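Local coordinates for apical membrane antigen 1-like protein, soluble form (Toxoplasma gondii, PDB 3ZLE) that may play a role in host cell invasion as the ectodomain of a sporozoite member of the apicomplexan AMA1 family, at residues M59-P62 with S66-F69; G86-P91 with A185-V190; Q165-K168 with Y172-V175. All blocks are in the same frame, centred on the assembly; numbering follows the deposited sequence.

Interaction 1: M59-P62 with S66-F69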
loop_
_atom_site.group_PDB
_atom_site.type_symbol
_atom_site.label_atom_id
_atom_site.label_comp_id
_atom_site.label_asym_id
_atom_site.label_seq_id
_atom_site.Cartn_x
_atom_site.Cartn_y
_atom_site.Cartn_z
ATOM N N MET A 59 12.313 6.092 10.341
ATOM C CA MET A 59 12.509 6.706 11.659
ATOM C C MET A 59 13.592 7.774 11.649
ATOM O O MET A 59 14.338 7.895 10.685
ATOM C CB MET A 59 12.831 5.623 12.669
ATOM C CG MET A 59 11.723 4.598 12.758
ATOM S SD MET A 59 11.665 3.792 14.357
ATOM C CE MET A 59 13.282 3.067 14.386
ATOM N N HIS A 60 13.671 8.560 12.717
ATOM C CA HIS A 60 14.613 9.654 12.746
ATOM C C HIS A 60 15.287 9.813 14.084
ATOM O O HIS A 60 15.495 10.949 14.558
ATOM C CB HIS A 60 13.947 10.964 12.328
ATOM C CG HIS A 60 13.403 10.950 10.934
ATOM N ND1 HIS A 60 14.170 11.259 9.833
ATOM C CD2 HIS A 60 12.155 10.728 10.471
ATOM C CE1 HIS A 60 13.417 11.230 8.746
ATOM N NE2 HIS A 60 12.191 10.904 9.108
ATOM N N GLN A 61 15.756 8.704 14.635
ATOM C CA GLN A 61 16.513 8.740 15.876
ATOM C C GLN A 61 17.915 9.243 15.555
ATOM O O GLN A 61 18.327 9.252 14.389
ATOM C CB GLN A 61 16.551 7.335 16.504
ATOM C CG GLN A 61 15.165 6.749 16.676
ATOM C CD GLN A 61 15.161 5.348 17.256
ATOM O OE1 GLN A 61 15.903 4.458 16.807
ATOM N NE2 GLN A 61 14.279 5.125 18.212
ATOM N N PRO A 62 18.603 9.780 16.565
ATOM C CA PRO A 62 19.962 10.264 16.356
ATOM C C PRO A 62 20.871 9.158 15.822
ATOM O O PRO A 62 20.648 7.978 16.114
ATOM C CB PRO A 62 20.397 10.687 17.752
ATOM C CG PRO A 62 19.110 10.990 18.463
ATOM C CD PRO A 62 18.133 9.995 17.944
ATOM N N SER A 66 19.883 2.580 16.491
ATOM C CA SER A 66 19.600 1.605 15.438
ATOM C C SER A 66 18.685 2.195 14.346
ATOM O O SER A 66 18.953 2.057 13.152
ATOM C CB SER A 66 18.964 0.351 16.044
ATOM O OG SER A 66 18.863 -0.667 15.064
ATOM N N ASN A 67 17.658 2.932 14.748
ATOM C CA ASN A 67 16.775 3.575 13.765
ATOM C C ASN A 67 16.113 2.576 12.804
ATOM O O ASN A 67 15.843 2.891 11.644
ATOM C CB ASN A 67 17.550 4.624 12.963
ATOM C CG ASN A 67 16.722 5.837 12.662
ATOM O OD1 ASN A 67 15.790 6.170 13.393
ATOM N ND2 ASN A 67 17.025 6.487 11.557
ATOM N N ASN A 68 15.883 1.359 13.286
ATOM C CA ASN A 68 15.236 0.335 12.488
ATOM C C ASN A 68 13.855 0.037 13.079
ATOM O O ASN A 68 13.733 -0.310 14.231
ATOM C CB ASN A 68 16.104 -0.907 12.486
ATOM C CG ASN A 68 15.576 -2.004 11.569
ATOM O OD1 ASN A 68 14.447 -1.946 11.096
ATOM N ND2 ASN A 68 16.355 -3.074 11.427
ATOM N N PHE A 69 12.808 0.289 12.329
ATOM C CA PHE A 69 11.490 0.170 12.897
ATOM C C PHE A 69 11.079 -1.295 13.177
ATOM O O PHE A 69 10.055 -1.543 13.799
ATOM C CB PHE A 69 10.464 0.894 12.032
ATOM C CG PHE A 69 9.846 0.035 10.979
ATOM C CD1 PHE A 69 10.549 -0.274 9.801
ATOM C CD2 PHE A 69 8.505 -0.343 11.079
ATOM C CE1 PHE A 69 9.963 -1.046 8.803
ATOM C CE2 PHE A 69 7.895 -1.103 10.070
ATOM C CZ PHE A 69 8.611 -1.427 8.913
HETATM O O HOH W 1 14.642 4.412 9.884
#

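Interaction 2: G86-P91 with A185-V190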
loop_
_atom_site.group_PDB
_atom_site.type_symbol
_atom_site.label_atom_id
_atom_site.label_comp_id
_atom_site.label_asym_id
_atom_site.label_seq_id
_atom_site.Cartn_x
_atom_site.Cartn_y
_atom_site.Cartn_z
ATOM N N GLY A 86 14.377 1.749 20.494
ATOM C CA GLY A 86 13.329 0.785 20.180
ATOM C C GLY A 86 12.863 0.911 18.741
ATOM O O GLY A 86 13.210 1.888 18.054
ATOM N N GLY A 87 12.146 -0.112 18.271
ATOM C CA GLY A 87 11.359 -0.026 17.054
ATOM C C GLY A 87 9.871 -0.202 17.337
ATOM O O GLY A 87 9.380 0.156 18.401
ATOM N N PHE A 88 9.167 -0.795 16.379
ATOM C CA PHE A 88 7.718 -1.006 16.471
ATOM C C PHE A 88 7.363 -2.464 16.738
ATOM O O PHE A 88 6.200 -2.797 16.878
ATOM C CB PHE A 88 7.055 -0.564 15.167
ATOM C CG PHE A 88 7.100 0.911 14.930
ATOM C CD1 PHE A 88 7.957 1.731 15.671
ATOM C CD2 PHE A 88 6.307 1.475 14.004
ATOM C CE1 PHE A 88 7.992 3.106 15.456
ATOM C CE2 PHE A 88 6.307 2.839 13.787
ATOM C CZ PHE A 88 7.146 3.663 14.521
ATOM N N ASN A 89 8.362 -3.337 16.798
ATOM C CA ASN A 89 8.122 -4.768 16.871
ATOM C C ASN A 89 7.685 -5.225 18.245
ATOM O O ASN A 89 8.280 -4.837 19.241
ATOM C CB ASN A 89 9.392 -5.532 16.504
ATOM C CG ASN A 89 9.142 -7.013 16.366
ATOM O OD1 ASN A 89 8.328 -7.433 15.574
ATOM N ND2 ASN A 89 9.812 -7.800 17.168
ATOM N N ASN A 90 6.641 -6.048 18.286
ATOM C CA ASN A 90 6.115 -6.577 19.527
ATOM C C ASN A 90 7.178 -7.422 20.221
ATOM O O ASN A 90 7.725 -8.311 19.617
ATOM C CB ASN A 90 4.907 -7.447 19.234
ATOM C CG ASN A 90 4.217 -7.940 20.501
ATOM O OD1 ASN A 90 4.864 -8.241 21.511
ATOM N ND2 ASN A 90 2.901 -8.073 20.433
ATOM N N PRO A 91 7.476 -7.105 21.489
ATOM C CA PRO A 91 8.623 -7.706 22.143
ATOM C C PRO A 91 8.287 -8.781 23.189
ATOM O O PRO A 91 9.180 -9.219 23.897
ATOM C CB PRO A 91 9.301 -6.509 22.825
ATOM C CG PRO A 91 8.190 -5.556 23.094
ATOM C CD PRO A 91 7.183 -5.751 21.999
ATOM N N ALA A 185 11.213 9.912 18.752
ATOM C CA ALA A 185 11.699 10.464 17.508
ATOM C C ALA A 185 10.575 10.460 16.484
ATOM O O ALA A 185 9.607 9.694 16.609
ATOM C CB ALA A 185 12.896 9.661 17.002
ATOM N N CYS A 186 10.715 11.280 15.444
ATOM C CA CYS A 186 9.663 11.406 14.446
ATOM C C CYS A 186 9.750 10.233 13.499
ATOM O O CYS A 186 10.781 9.571 13.412
ATOM C CB CYS A 186 9.810 12.694 13.628
ATOM S SG CYS A 186 9.706 14.260 14.552
ATOM N N PHE A 187 8.699 10.030 12.731
ATOM C CA PHE A 187 8.656 8.943 11.803
ATOM C C PHE A 187 7.509 9.093 10.831
ATOM O O PHE A 187 6.457 9.686 11.146
ATOM C CB PHE A 187 8.624 7.584 12.538
ATOM C CG PHE A 187 7.427 7.408 13.466
ATOM C CD1 PHE A 187 6.193 6.988 12.959
ATOM C CD2 PHE A 187 7.573 7.544 14.860
ATOM C CE1 PHE A 187 5.098 6.784 13.806
ATOM C CE2 PHE A 187 6.484 7.332 15.724
ATOM C CZ PHE A 187 5.249 6.917 15.194
ATOM N N GLU A 188 7.697 8.538 9.638
ATOM C CA GLU A 188 6.685 8.582 8.605
ATOM C C GLU A 188 6.797 7.402 7.633
ATOM O O GLU A 188 7.849 6.772 7.516
ATOM C CB GLU A 188 6.697 9.959 7.866
ATOM C CG GLU A 188 7.945 10.267 7.018
ATOM C CD GLU A 188 9.206 10.638 7.831
ATOM O OE1 GLU A 188 9.076 11.158 8.973
ATOM O OE2 GLU A 188 10.342 10.505 7.290
ATOM N N PRO A 189 5.683 7.027 7.015
ATOM C CA PRO A 189 5.745 5.880 6.130
ATOM C C PRO A 189 6.477 6.246 4.846
ATOM O O PRO A 189 6.439 7.385 4.446
ATOM C CB PRO A 189 4.263 5.579 5.823
ATOM C CG PRO A 189 3.475 6.297 6.880
ATOM C CD PRO A 189 4.306 7.503 7.243
ATOM N N VAL A 190 7.155 5.274 4.228
ATOM C CA VAL A 190 7.831 5.482 2.953
ATOM C C VAL A 190 7.861 4.160 2.174
ATOM O O VAL A 190 7.907 3.093 2.792
ATOM C CB VAL A 190 9.244 6.035 3.187
ATOM C CG1 VAL A 190 10.227 4.908 3.567
ATOM C CG2 VAL A 190 9.719 6.824 1.967
#

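Interaction 3: Q165-K168 with Y172-V175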
loop_
_atom_site.group_PDB
_atom_site.type_symbol
_atom_site.label_atom_id
_atom_site.label_comp_id
_atom_site.label_asym_id
_atom_site.label_seq_id
_atom_site.Cartn_x
_atom_site.Cartn_y
_atom_site.Cartn_z
ATOM N N GLN A 165 1.806 5.219 12.645
ATOM C CA GLN A 165 2.572 5.220 11.437
ATOM C C GLN A 165 3.183 6.579 11.156
ATOM O O GLN A 165 4.172 6.674 10.438
ATOM C CB GLN A 165 1.711 4.777 10.258
ATOM C CG GLN A 165 1.325 3.328 10.350
ATOM C CD GLN A 165 -0.045 3.067 9.811
ATOM O OE1 GLN A 165 -0.248 3.036 8.600
ATOM N NE2 GLN A 165 -0.989 2.821 10.702
ATOM N N LEU A 166 2.548 7.641 11.652
ATOM C CA LEU A 166 3.031 8.985 11.339
ATOM C C LEU A 166 3.089 9.882 12.564
ATOM O O LEU A 166 2.070 10.146 13.204
ATOM C CB LEU A 166 2.244 9.635 10.181
ATOM C CG LEU A 166 2.434 11.148 9.985
ATOM C CD1 LEU A 166 3.832 11.402 9.434
ATOM C CD2 LEU A 166 1.386 11.734 9.032
ATOM N N LEU A 167 4.288 10.353 12.876
ATOM C CA LEU A 167 4.496 11.293 13.989
ATOM C C LEU A 167 5.403 12.418 13.508
ATOM O O LEU A 167 6.536 12.176 13.031
ATOM C CB LEU A 167 5.149 10.562 15.209
ATOM C CG LEU A 167 5.474 11.374 16.484
ATOM C CD1 LEU A 167 4.196 11.974 17.070
ATOM C CD2 LEU A 167 6.166 10.515 17.532
ATOM N N LYS A 168 4.967 13.642 13.723
ATOM C CA LYS A 168 5.497 14.804 12.983
ATOM C C LYS A 168 5.424 16.020 13.936
ATOM O O LYS A 168 4.571 16.050 14.826
ATOM C CB LYS A 168 4.589 15.017 11.768
ATOM C CG LYS A 168 5.085 15.941 10.685
ATOM C CD LYS A 168 4.057 16.000 9.555
ATOM C CE LYS A 168 2.735 16.632 10.000
ATOM N NZ LYS A 168 1.672 16.463 8.968
ATOM N N TYR A 172 6.075 17.532 19.242
ATOM C CA TYR A 172 5.789 16.140 19.591
ATOM C C TYR A 172 6.930 15.132 19.421
ATOM O O TYR A 172 6.806 14.005 19.883
ATOM C CB TYR A 172 4.559 15.652 18.837
ATOM C CG TYR A 172 3.412 16.616 18.887
ATOM C CD1 TYR A 172 2.733 16.859 20.077
ATOM C CD2 TYR A 172 3.066 17.365 17.773
ATOM C CE1 TYR A 172 1.708 17.786 20.134
ATOM C CE2 TYR A 172 2.032 18.281 17.819
ATOM C CZ TYR A 172 1.359 18.492 18.996
ATOM O OH TYR A 172 0.324 19.411 19.042
ATOM N N CYS A 173 7.968 15.473 18.649
ATOM C CA CYS A 173 9.042 14.484 18.343
ATOM C C CYS A 173 10.287 15.136 17.782
ATOM O O CYS A 173 10.208 16.153 17.086
ATOM C CB CYS A 173 8.566 13.430 17.335
ATOM S SG CYS A 173 8.023 14.168 15.776
ATOM N N SER A 174 11.404 14.435 17.933
ATOM C CA SER A 174 12.708 14.932 17.490
ATOM C C SER A 174 13.056 14.322 16.139
ATOM O O SER A 174 12.745 13.151 15.873
ATOM C CB SER A 174 13.769 14.508 18.492
ATOM O OG SER A 174 13.700 13.107 18.673
ATOM N N VAL A 175 13.691 15.122 15.291
ATOM C CA VAL A 175 14.398 14.617 14.127
ATOM C C VAL A 175 15.884 14.618 14.419
ATOM O O VAL A 175 16.446 15.647 14.745
ATOM C CB VAL A 175 14.167 15.529 12.908
ATOM C CG1 VAL A 175 14.974 15.023 11.705
ATOM C CG2 VAL A 175 12.666 15.626 12.596
#

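Interaction 1: M59-P62 with S66-F69
Gln61 and Asn67 mark the closest approach of the two backbones, with their CA atoms 5.6 Å apart, where the chain doubles back after strand 55-59. Residues 66-69 are irregular, and Asn67 adopts a left-handed helical backbone conformation, with positive phi and psi. Two bonds join Gln61 and Asn67 reciprocally: Gln61 N donates to Asn67 OD1 at 2.8 Å, nearly straight but from above the carbonyl plane, while Asn67 N gives a weak bond to Gln61 OE1 at 3.1 Å. The side chains run past each other in opposite directions, their amide planes only 20° apart. The other end of the Asn67 amide is held more loosely, by a weak bond from ND2 to Met59 O at 3.2 Å, so the side chain spans both ends of the 59-61 backbone. A water adds a further bridge, accepting a hydrogen bond from Met59 N, 2.9 Å from the water O, and donating one to Asn67 O. Met59 supplies the apolar part. Its chain bends at chi3 (-60°) and brings the CE methyl against the Asn67-Asn68 peptide, 3.3 Å from Asn68 N, while SD rests 3.9 Å from Phe69 CB and the two side chains cross at about a right angle. The contact lies in the long loop between strands 55-59 and 103-104; Phe69 leans back on Ala56 and Ile57 of the first, and His60 reaches Glu188 of strand 187-191.

Interaction 2: G86-P91 with A185-V190
Phe88 drives the edge of its ring into the face of Phe187 in a T-shaped (edge-to-face) pair, buried in the AMA1 ectodomain, probably in the domain I portion of this family, which is grouped in the PAN clan. The ring centroids lie 5.0 Å apart and the planes stand at 76°, so the C-H at Phe88 CZ is directed toward the pi face of Phe187; no hydrogen bond accompanies the pair. Phe187 receives this edge with its ring in the crowded position between backbone N and carbonyl carbon (chi1 60°). Around the pair, Ile57 touches both rings, while Leu167 packs on Phe187. Further out, the backbones fix the two anchors: Phe187 belongs to strand 187-191, antiparallel to 55-59, whereas Phe88 sits in an irregular loop and is bonded through its backbone to Phe69 and Val162. Next to it, Asn89 has its amide held at both ends by Ser101 and Asp72, which ties the loop down beyond the aromatic residue. The pair therefore joins the long loop to strand 187-191, while Ile57 and Met59 of strand 55-59 also pack on Phe88. Phe88 CZ stands over the ring centre, 3.6 Å above the plane of Phe187.

Interaction 3: Q165-K168 with Y172-V175
The carbonyl oxygen of Lys168 is approached by two carbons of Tyr172: CD2 at 3.6 Å, coming in at the ring edge and near its plane, and CB at 4.0 Å. These are van der Waals contacts, and no hydrogen bond links the two segments. The next carbonyl back along the chain behaves similarly, since Leu167 O lies 3.7 Å from Cys173 SG. The sulfur also rests against the carbonyl carbon of Lys168, near the point where Lys168 and Cys173 bring the backbones closest. On the apolar side Leu167 does the work. With CG set opposite its backbone N (chi1 179°), the branched end turns to the returning chain and divides its contacts: CD2 meets Cys173 CB at 3.8 Å, and CD1 reaches Tyr172 CB at 4.1 Å. Lys168 directs its side chain elsewhere, and its NZ is bonded to Tyr274 OH. Both segments belong to the irregular connection between strands 156-159 and 187-191. Cys173 is joined by a disulfide to Cys186, next to Phe187 in sequence, while the backbone of Leu167 bonds to Phe187 and that of Ser174 to Trp184 and Cys186. Because the direct contact consists of a leucine side chain, a sulfur, a tyrosine ring edge and two carbonyl groups, its chemistry gives close packing with little directional bonding; the disulfide and the outer backbone bonds are what tie both arms to residues 184-187.

In the fold
Interactions 1, 2 and 3 form one connected cluster, with interaction 2 centred 7 Å from interaction 1 and 10 Å from interaction 3. Its links toward interaction 1 include two probable hydrogen bonds: His60 NE2 lies 2.6 Å from Glu188 OE2, and Phe69 O is 2.8 Å from Phe88 N. Toward interaction 3 they include the Cys186-Cys173 disulfide, a probable hydrogen bond from Cys186 N to Ser174 O (2.8 Å), and packing of Phe187 and Pro189 on Gln165 O. Interactions 1 and 3, centred 11 Å apart, touch through packing of His60 on Val175. Along the chain interaction 1 closes first, whereas interaction 3 is nested within the loop that interaction 2 closes; residues 185-190 touch both, interaction 1 through Glu188 and interaction 3 through Cys186.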